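PDB 5VEO: ectonucleotide pyrophosphatase/phosphodiesterase family member 5 from Mus musculus, which is a zinc-dependent ectoenzyme of the alkaline phosphatase superfamily that probably cleaves phosphodiester bonds, with a restricted range of nucleotide substrates. Local coordinates for residues 13-24 and 166-177. The protein carries 1 engineered substitution. Residues are numbered along the deposited sequence; the frame is centred on the assembly and turned at random.
Sequences EQKVLVVSFDGF and INLGFLYWEEPD. With ZN (zinc ion), chain E; ZN (zinc ion), chain D; AMP (adenosine monophosphate), chain Q.
Y172 and D22 meet where two neighbouring parallel strands, 16-21 and 168-173, run out into the bimetallic site, a clear instance of the alkaline phosphatase superfamily fold, in which a central sheet delivers metal ligands from its C-terminal strand ends. Seven backbone hydrogen bonds, from V16 N to N167 O through to D22 N to W173 O, zip the strands together with their directions only 14° apart. On the face holding the active site, V18 lies alongside F170, its CB 3.8 Å from F170 CD1, and S20 follows beside Y172, although S20 OG is engaged by H62. With CG opposite the backbone N (chi1 173°), the Y172 ring runs forward along the strands, and its OH donates to D22 OD2 across 2.7 Å. The carboxylate stands 76° to the ring and receives the hydroxyl on its anti side, somewhat out of its plane, while OD1 is given to zinc at 1.9 Å. A phenylalanine in place of Y172 lacks the hydroxyl, and D22, still tied to zinc through OD1, would probably have its carboxylate less firmly fixed in rotation. D224 and H225 complete the protein ligands of that zinc; D177 shares the second with H181 and H325, and AMP phosphate oxygens reach both ions. On the other face of the sheet, F21 crosses W173, its CD1 3.8 Å from W173 CB, with W173 CD1 in plane at the F21 ring edge and V19 CG1 over one face. Beyond the strands, P176, preceded by a cis peptide bond, sets its CD 3.7 Å from F24 CD2. G23 adopts a positive phi, and a side chain there would collide with D177 CB. D22 O accepts a weak bond from D177 N at 2.8 Å.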
ATOM      1  N   GLU A  13      15.557 -22.426  -9.404  1.00 44.26           N
ATOM      2  CA  GLU A  13      14.278 -21.732  -9.331  1.00 47.35           C
ATOM      3  C   GLU A  13      14.210 -20.782  -8.133  1.00 43.25           C
ATOM      4  O   GLU A  13      13.992 -21.244  -7.011  1.00 43.26           O
ATOM      5  CB  GLU A  13      13.127 -22.733  -9.223  1.00 48.71           C
ATOM      6  CG  GLU A  13      11.803 -22.057  -9.466  1.00 53.93           C
ATOM      7  CD  GLU A  13      10.661 -22.652  -8.682  1.00 53.10           C
ATOM      8  OE1 GLU A  13      10.815 -22.868  -7.463  1.00 57.14           O
ATOM      9  OE2 GLU A  13       9.598 -22.887  -9.289  1.00 56.14           O
ATOM     10  N   GLN A  14      14.348 -19.471  -8.352  1.00 40.35           N
ATOM     11  CA  GLN A  14      14.315 -18.559  -7.218  1.00 32.38           C
ATOM     12  C   GLN A  14      12.906 -18.503  -6.627  1.00 31.60           C
ATOM     13  O   GLN A  14      11.895 -18.692  -7.311  1.00 29.62           O
ATOM     14  CB  GLN A  14      14.750 -17.129  -7.595  1.00 36.96           C
ATOM     15  CG  GLN A  14      16.234 -16.863  -8.028  1.00 40.13           C
ATOM     16  CD  GLN A  14      17.290 -16.985  -6.918  1.00 36.86           C
ATOM     17  OE1 GLN A  14      17.027 -16.735  -5.752  1.00 32.40           O
ATOM     18  NE2 GLN A  14      18.508 -17.357  -7.306  1.00 49.95           N
ATOM     19  N   LYS A  15      12.855 -18.228  -5.338  1.00 22.45           N
ATOM     20  CA  LYS A  15      11.616 -18.079  -4.599  1.00 19.96           C
ATOM     21  C   LYS A  15      11.630 -16.715  -3.945  1.00 19.29           C
ATOM     22  O   LYS A  15      12.701 -16.197  -3.618  1.00 19.26           O
ATOM     23  CB  LYS A  15      11.496 -19.107  -3.541  1.00 21.02           C
ATOM     24  CG  LYS A  15      11.489 -20.515  -4.135  1.00 25.00           C
ATOM     25  CD  LYS A  15      11.107 -21.500  -3.089  1.00 33.39           C
ATOM     26  CE  LYS A  15      12.146 -21.605  -1.988  1.00 40.57           C
ATOM     27  NZ  LYS A  15      13.043 -22.785  -2.159  1.00 44.66           N
ATOM     28  N   VAL A  16      10.439 -16.171  -3.726  1.00 15.58           N
ATOM     29  CA  VAL A  16      10.308 -14.832  -3.145  1.00 15.37           C
ATOM     30  C   VAL A  16       9.150 -14.827  -2.154  1.00 14.07           C
ATOM     31  O   VAL A  16       8.062 -15.343  -2.448  1.00 14.40           O
ATOM     32  CB  VAL A  16      10.070 -13.771  -4.232  1.00 15.50           C
ATOM     33  CG1 VAL A  16       9.920 -12.377  -3.562  1.00 21.29           C
ATOM     34  CG2 VAL A  16      11.180 -13.737  -5.264  1.00 18.26           C
ATOM     35  N   LEU A  17       9.388 -14.227  -0.985  1.00 12.88           N
ATOM     36  CA  LEU A  17       8.355 -13.927  -0.001  1.00 12.43           C
ATOM     37  C   LEU A  17       8.328 -12.418   0.191  1.00 11.54           C
ATOM     38  O   LEU A  17       9.336 -11.853   0.610  1.00 12.75           O
ATOM     39  CB  LEU A  17       8.651 -14.618   1.328  1.00 13.95           C
ATOM     40  CG  LEU A  17       7.744 -14.266   2.496  1.00 11.82           C
ATOM     41  CD1 LEU A  17       6.247 -14.440   2.142  1.00 12.01           C
ATOM     42  CD2 LEU A  17       8.103 -15.053   3.718  1.00 14.96           C
ATOM     43  N   VAL A  18       7.202 -11.788  -0.143  1.00  9.93           N
ATOM     44  CA  VAL A  18       7.000 -10.353   0.066  1.00 10.11           C
ATOM     45  C   VAL A  18       6.160 -10.189   1.317  1.00 10.43           C
ATOM     46  O   VAL A  18       5.051 -10.745   1.420  1.00 10.23           O
ATOM     47  CB  VAL A  18       6.321  -9.684  -1.137  1.00 10.12           C
ATOM     48  CG1 VAL A  18       6.141  -8.160  -0.893  1.00 12.87           C
ATOM     49  CG2 VAL A  18       7.095  -9.940  -2.411  1.00 13.11           C
ATOM     50  N   VAL A  19       6.681  -9.418   2.264  1.00  9.25           N
ATOM     51  CA  VAL A  19       5.997  -9.119   3.508  1.00  8.61           C
ATOM     52  C   VAL A  19       5.665  -7.642   3.521  1.00  8.12           C
ATOM     53  O   VAL A  19       6.555  -6.816   3.298  1.00  8.94           O
ATOM     54  CB  VAL A  19       6.857  -9.470   4.728  1.00 10.70           C
ATOM     55  CG1 VAL A  19       6.094  -9.164   5.999  1.00 10.89           C
ATOM     56  CG2 VAL A  19       7.279 -10.920   4.662  1.00 12.41           C
ATOM     57  N   SER A  20       4.403  -7.307   3.822  1.00  7.76           N
ATOM     58  CA  SER A  20       3.995  -5.919   4.053  1.00  6.98           C
ATOM     59  C   SER A  20       3.540  -5.778   5.499  1.00  7.13           C
ATOM     60  O   SER A  20       2.560  -6.412   5.915  1.00  7.64           O
ATOM     61  CB  SER A  20       2.876  -5.469   3.119  1.00  6.96           C
ATOM     62  OG  SER A  20       2.471  -4.168   3.467  1.00  8.03           O
ATOM     63  N   PHE A  21       4.289  -4.989   6.269  1.00  6.58           N
ATOM     64  CA  PHE A  21       3.835  -4.499   7.563  1.00  5.69           C
ATOM     65  C   PHE A  21       3.174  -3.171   7.284  1.00  5.26           C
ATOM     66  O   PHE A  21       3.856  -2.186   6.986  1.00  6.12           O
ATOM     67  CB  PHE A  21       4.976  -4.343   8.560  1.00  6.70           C
ATOM     68  CG  PHE A  21       5.571  -5.636   9.002  1.00  7.81           C
ATOM     69  CD1 PHE A  21       4.860  -6.474   9.841  1.00 10.45           C
ATOM     70  CD2 PHE A  21       6.851  -6.000   8.622  1.00  9.48           C
ATOM     71  CE1 PHE A  21       5.386  -7.649  10.260  1.00 10.94           C
ATOM     72  CE2 PHE A  21       7.393  -7.202   9.060  1.00 11.11           C
ATOM     73  CZ  PHE A  21       6.662  -8.016   9.877  1.00 10.05           C
ATOM     74  N   ASP A  22       1.853  -3.148   7.346  1.00  5.71           N
ATOM     75  CA  ASP A  22       1.120  -1.984   6.881  1.00  4.84           C
ATOM     76  C   ASP A  22       1.551  -0.728   7.654  1.00  3.81           C
ATOM     77  O   ASP A  22       1.628  -0.740   8.887  1.00  5.77           O
ATOM     78  CB  ASP A  22      -0.379  -2.235   7.046  1.00  6.49           C
ATOM     79  CG  ASP A  22      -1.221  -1.273   6.223  1.00  4.68           C
ATOM     80  OD1 ASP A  22      -0.991  -0.045   6.375  1.00  5.47           O
ATOM     81  OD2 ASP A  22      -2.062  -1.734   5.407  1.00  6.26           O
ATOM     82  N   GLY A  23       1.808   0.359   6.933  1.00  5.69           N
ATOM     83  CA  GLY A  23       2.059   1.654   7.568  1.00  5.39           C
ATOM     84  C   GLY A  23       3.399   1.778   8.257  1.00  6.32           C
ATOM     85  O   GLY A  23       3.535   2.539   9.226  1.00  6.28           O
ATOM     86  N   PHE A  24       4.404   1.058   7.774  1.00  4.91           N
ATOM     87  CA  PHE A  24       5.724   1.063   8.400  1.00  5.23           C
ATOM     88  C   PHE A  24       6.545   2.144   7.705  1.00  4.57           C
ATOM     89  O   PHE A  24       7.179   1.929   6.665  1.00  5.58           O
ATOM     90  CB  PHE A  24       6.382  -0.311   8.328  1.00  7.01           C
ATOM     91  CG  PHE A  24       7.488  -0.504   9.332  1.00  6.40           C
ATOM     92  CD1 PHE A  24       8.676   0.226   9.251  1.00  7.59           C
ATOM     93  CD2 PHE A  24       7.333  -1.390  10.389  1.00  7.25           C
ATOM     94  CE1 PHE A  24       9.687   0.043  10.193  1.00  8.59           C
ATOM     95  CE2 PHE A  24       8.353  -1.582  11.323  1.00  8.97           C
ATOM     96  CZ  PHE A  24       9.532  -0.862  11.219  1.00  9.65           C
ATOM     97  N   ILE A 166       4.795 -23.381  -3.330  1.00 16.69           N
ATOM     98  CA  ILE A 166       4.805 -22.074  -3.965  1.00 16.52           C
ATOM     99  C   ILE A 166       6.236 -21.608  -4.172  1.00 14.96           C
ATOM    100  O   ILE A 166       7.163 -21.961  -3.423  1.00 17.75           O
ATOM    101  CB  ILE A 166       4.008 -21.033  -3.140  1.00 14.09           C
ATOM    102  CG1 ILE A 166       4.659 -20.778  -1.769  1.00 14.79           C
ATOM    103  CG2 ILE A 166       2.563 -21.484  -3.000  1.00 15.13           C
ATOM    104  CD1 ILE A 166       4.047 -19.587  -0.982  1.00 15.13           C
ATOM    105  N   ASN A 167       6.413 -20.812  -5.212  1.00 15.51           N
ATOM    106  CA  ASN A 167       7.643 -20.054  -5.382  1.00 17.03           C
ATOM    107  C   ASN A 167       7.484 -18.605  -4.972  1.00 12.94           C
ATOM    108  O   ASN A 167       8.491 -17.901  -4.902  1.00 17.60           O
ATOM    109  CB  ASN A 167       8.127 -20.070  -6.834  1.00 17.24           C
ATOM    110  CG  ASN A 167       7.154 -19.411  -7.787  1.00 18.34           C
ATOM    111  OD1 ASN A 167       5.991 -19.264  -7.483  1.00 20.53           O
ATOM    112  ND2 ASN A 167       7.636 -19.022  -8.958  1.00 19.88           N
ATOM    113  N   LEU A 168       6.251 -18.150  -4.746  1.00 13.91           N
ATOM    114  CA  LEU A 168       5.957 -16.731  -4.534  1.00 13.69           C
ATOM    115  C   LEU A 168       4.911 -16.631  -3.439  1.00 11.83           C
ATOM    116  O   LEU A 168       3.797 -17.163  -3.580  1.00 14.99           O
ATOM    117  CB  LEU A 168       5.449 -16.082  -5.817  1.00 13.91           C
ATOM    118  CG  LEU A 168       4.874 -14.681  -5.687  1.00 14.72           C
ATOM    119  CD1 LEU A 168       5.980 -13.748  -5.210  1.00 14.67           C
ATOM    120  CD2 LEU A 168       4.312 -14.241  -7.008  1.00 17.31           C
ATOM    121  N   GLY A 169       5.278 -15.993  -2.338  1.00 12.54           N
ATOM    122  CA  GLY A 169       4.380 -15.802  -1.217  1.00 11.32           C
ATOM    123  C   GLY A 169       4.211 -14.333  -0.861  1.00 11.85           C
ATOM    124  O   GLY A 169       5.116 -13.517  -1.066  1.00 10.20           O
ATOM    125  N   PHE A 170       3.028 -14.011  -0.330  1.00 10.98           N
ATOM    126  CA  PHE A 170       2.673 -12.669   0.128  1.00 10.51           C
ATOM    127  C   PHE A 170       2.130 -12.773   1.540  1.00 10.89           C
ATOM    128  O   PHE A 170       1.207 -13.553   1.791  1.00 12.23           O
ATOM    129  CB  PHE A 170       1.619 -12.017  -0.771  1.00  9.45           C
ATOM    130  CG  PHE A 170       2.113 -11.735  -2.140  1.00  9.56           C
ATOM    131  CD1 PHE A 170       2.798 -10.553  -2.402  1.00 10.39           C
ATOM    132  CD2 PHE A 170       1.937 -12.652  -3.167  1.00 10.90           C
ATOM    133  CE1 PHE A 170       3.286 -10.278  -3.662  1.00 13.50           C
ATOM    134  CE2 PHE A 170       2.420 -12.378  -4.439  1.00 13.56           C
ATOM    135  CZ  PHE A 170       3.107 -11.195  -4.684  1.00 14.75           C
ATOM    136  N   LEU A 171       2.686 -11.984   2.452  1.00 10.59           N
ATOM    137  CA  LEU A 171       2.312 -11.988   3.861  1.00  9.26           C
ATOM    138  C   LEU A 171       2.024 -10.558   4.280  1.00  6.79           C
ATOM    139  O   LEU A 171       2.822  -9.666   3.998  1.00 10.22           O
ATOM    140  CB  LEU A 171       3.436 -12.587   4.713  1.00 10.26           C
ATOM    141  CG  LEU A 171       3.345 -12.521   6.226  1.00  9.60           C
ATOM    142  CD1 LEU A 171       2.139 -13.299   6.722  1.00 12.39           C
ATOM    143  CD2 LEU A 171       4.635 -13.025   6.895  1.00 12.61           C
ATOM    144  N   TYR A 172       0.887 -10.347   4.931  1.00  8.05           N
ATOM    145  CA  TYR A 172       0.416  -9.021   5.298  1.00  8.24           C
ATOM    146  C   TYR A 172       0.092  -8.988   6.787  1.00  7.55           C
ATOM    147  O   TYR A 172      -0.486  -9.942   7.338  1.00  9.85           O
ATOM    148  CB  TYR A 172      -0.808  -8.663   4.456  1.00  7.68           C
ATOM    149  CG  TYR A 172      -1.512  -7.390   4.837  1.00  6.90           C
ATOM    150  CD1 TYR A 172      -1.000  -6.151   4.475  1.00  6.98           C
ATOM    151  CD2 TYR A 172      -2.674  -7.427   5.571  1.00  8.30           C
ATOM    152  CE1 TYR A 172      -1.650  -4.982   4.821  1.00  7.74           C
ATOM    153  CE2 TYR A 172      -3.327  -6.273   5.927  1.00  9.00           C
ATOM    154  CZ  TYR A 172      -2.807  -5.049   5.563  1.00 10.15           C
ATOM    155  OH  TYR A 172      -3.473  -3.919   5.935  1.00 10.74           O
ATOM    156  N   TRP A 173       0.435  -7.864   7.421  1.00  7.26           N
ATOM    157  CA  TRP A 173       0.104  -7.599   8.819  1.00  6.32           C
ATOM    158  C   TRP A 173      -0.338  -6.145   8.954  1.00  9.06           C
ATOM    159  O   TRP A 173       0.210  -5.268   8.277  1.00  7.40           O
ATOM    160  CB  TRP A 173       1.309  -7.894   9.718  1.00  8.22           C
ATOM    161  CG  TRP A 173       1.063  -7.824  11.195  1.00 10.06           C
ATOM    162  CD1 TRP A 173       1.683  -6.996  12.095  1.00 11.30           C
ATOM    163  CD2 TRP A 173       0.146  -8.618  11.952  1.00  9.21           C
ATOM    164  NE1 TRP A 173       1.215  -7.243  13.360  1.00 11.95           N
ATOM    165  CE2 TRP A 173       0.266  -8.228  13.300  1.00  7.86           C
ATOM    166  CE3 TRP A 173      -0.766  -9.623  11.617  1.00 11.85           C
ATOM    167  CZ2 TRP A 173      -0.498  -8.798  14.311  1.00 13.74           C
ATOM    168  CZ3 TRP A 173      -1.515 -10.204  12.621  1.00 13.61           C
ATOM    169  CH2 TRP A 173      -1.383  -9.785  13.955  1.00 14.44           C
ATOM    170  N   GLU A 174      -1.325  -5.890   9.837  1.00  7.21           N
ATOM    171  CA  GLU A 174      -2.006  -4.594   9.910  1.00  7.32           C
ATOM    172  C   GLU A 174      -1.286  -3.560  10.773  1.00  5.71           C
ATOM    173  O   GLU A 174      -1.698  -2.382  10.783  1.00  7.91           O
ATOM    174  CB  GLU A 174      -3.424  -4.785  10.442  1.00  9.34           C
ATOM    175  CG  GLU A 174      -4.328  -5.606   9.528  1.00 11.21           C
ATOM    176  CD  GLU A 174      -4.142  -7.120   9.615  1.00  7.56           C
ATOM    177  OE1 GLU A 174      -4.742  -7.825   8.760  1.00 10.23           O
ATOM    178  OE2 GLU A 174      -3.452  -7.604  10.552  1.00 10.39           O
ATOM    179  N   GLU A 175      -0.256  -3.972  11.506  1.00  7.32           N
ATOM    180  CA  GLU A 175       0.576  -3.043  12.270  1.00  7.18           C
ATOM    181  C   GLU A 175       1.883  -2.772  11.531  1.00  5.07           C
ATOM    182  O   GLU A 175       2.422  -3.672  10.853  1.00  6.74           O
ATOM    183  CB  GLU A 175       0.867  -3.597  13.663  1.00  8.50           C
ATOM    184  CG  GLU A 175      -0.333  -3.641  14.582  1.00  9.93           C
ATOM    185  CD  GLU A 175      -0.760  -2.276  15.139  1.00 10.76           C
ATOM    186  OE1 GLU A 175      -0.458  -1.223  14.538  1.00 10.97           O
ATOM    187  OE2 GLU A 175      -1.435  -2.280  16.192  1.00 15.12           O
ATOM    188  N   PRO A 176       2.437  -1.551  11.707  1.00  6.25           N
ATOM    189  CA  PRO A 176       2.078  -0.525  12.690  1.00  6.08           C
ATOM    190  C   PRO A 176       1.040   0.534  12.243  1.00  5.08           C
ATOM    191  O   PRO A 176       0.837   1.524  12.939  1.00  6.48           O
ATOM    192  CB  PRO A 176       3.429   0.134  12.966  1.00  7.98           C
ATOM    193  CG  PRO A 176       4.114   0.079  11.657  1.00  7.98           C
ATOM    194  CD  PRO A 176       3.731  -1.253  11.072  1.00  8.29           C
ATOM    195  N   ASP A 177       0.353   0.281  11.126  1.00  5.92           N
ATOM    196  CA  ASP A 177      -0.683   1.202  10.646  1.00  6.01           C
ATOM    197  C   ASP A 177      -1.772   1.438  11.691  1.00  7.09           C
ATOM    198  O   ASP A 177      -2.153   2.585  11.968  1.00  7.60           O
ATOM    199  CB  ASP A 177      -1.293   0.659   9.356  1.00  6.18           C
ATOM    200  CG  ASP A 177      -2.350   1.571   8.780  1.00  5.12           C
ATOM    201  OD1 ASP A 177      -1.983   2.585   8.147  1.00  8.75           O
ATOM    202  OD2 ASP A 177      -3.563   1.268   8.927  1.00 10.06           O
TER
HETATM  203 ZN    ZN E 502      -1.664   0.969   4.865  1.00  6.77          ZN
HETATM  204 ZN    ZN D 501      -3.868   3.305   7.487  1.00  7.05          ZN
HETATM  205  P   AMP Q 524      -4.885   1.740   5.105  1.00  7.97           P
HETATM  206  O1P AMP Q 524      -5.155   2.470   3.823  1.00  9.16           O
HETATM  207  O2P AMP Q 524      -5.265   2.582   6.328  1.00  7.94           O
HETATM  208  O3P AMP Q 524      -3.449   1.236   5.219  1.00  8.37           O
HETATM  209  O5' AMP Q 524      -5.808   0.432   5.148  1.00 10.53           O
HETATM  210  C5' AMP Q 524      -5.394  -0.683   5.953  1.00 11.55           C
HETATM  211  C4' AMP Q 524      -6.536  -1.422   6.593  1.00 10.46           C
HETATM  212  O4' AMP Q 524      -7.177  -2.210   5.598  1.00 15.30           O
HETATM  213  C3' AMP Q 524      -6.086  -2.415   7.667  1.00 12.73           C
HETATM  214  O3' AMP Q 524      -6.415  -1.936   8.953  1.00 20.69           O
HETATM  215  C2' AMP Q 524      -6.864  -3.700   7.367  1.00 14.89           C
HETATM  216  O2' AMP Q 524      -7.567  -4.237   8.455  1.00 22.33           O
HETATM  217  C1' AMP Q 524      -7.799  -3.290   6.247  1.00 16.30           C
HETATM  218  N9  AMP Q 524      -8.020  -4.340   5.278  1.00 15.95           N
HETATM  219  C8  AMP Q 524      -7.119  -4.907   4.458  1.00 16.93           C
HETATM  220  N7  AMP Q 524      -7.728  -5.839   3.683  1.00 15.49           N
HETATM  221  C5  AMP Q 524      -9.040  -5.833   4.037  1.00 15.19           C
HETATM  222  C6  AMP Q 524     -10.262  -6.552   3.624  1.00 16.24           C
HETATM  223  N6  AMP Q 524     -10.195  -7.486   2.658  1.00 17.62           N
HETATM  224  N1  AMP Q 524     -11.423  -6.251   4.231  1.00 17.15           N
HETATM  225  C2  AMP Q 524     -11.522  -5.319   5.196  1.00 21.77           C
HETATM  226  N3  AMP Q 524     -10.465  -4.612   5.626  1.00 19.39           N
HETATM  227  C4  AMP Q 524      -9.226  -4.850   5.087  1.00 15.36           C
HETATM  228  O   HOH W   1       8.944 -23.476  -4.851  1.00 43.35           O
HETATM  229  O   HOH W   2       2.182   3.687  11.372  1.00  6.96           O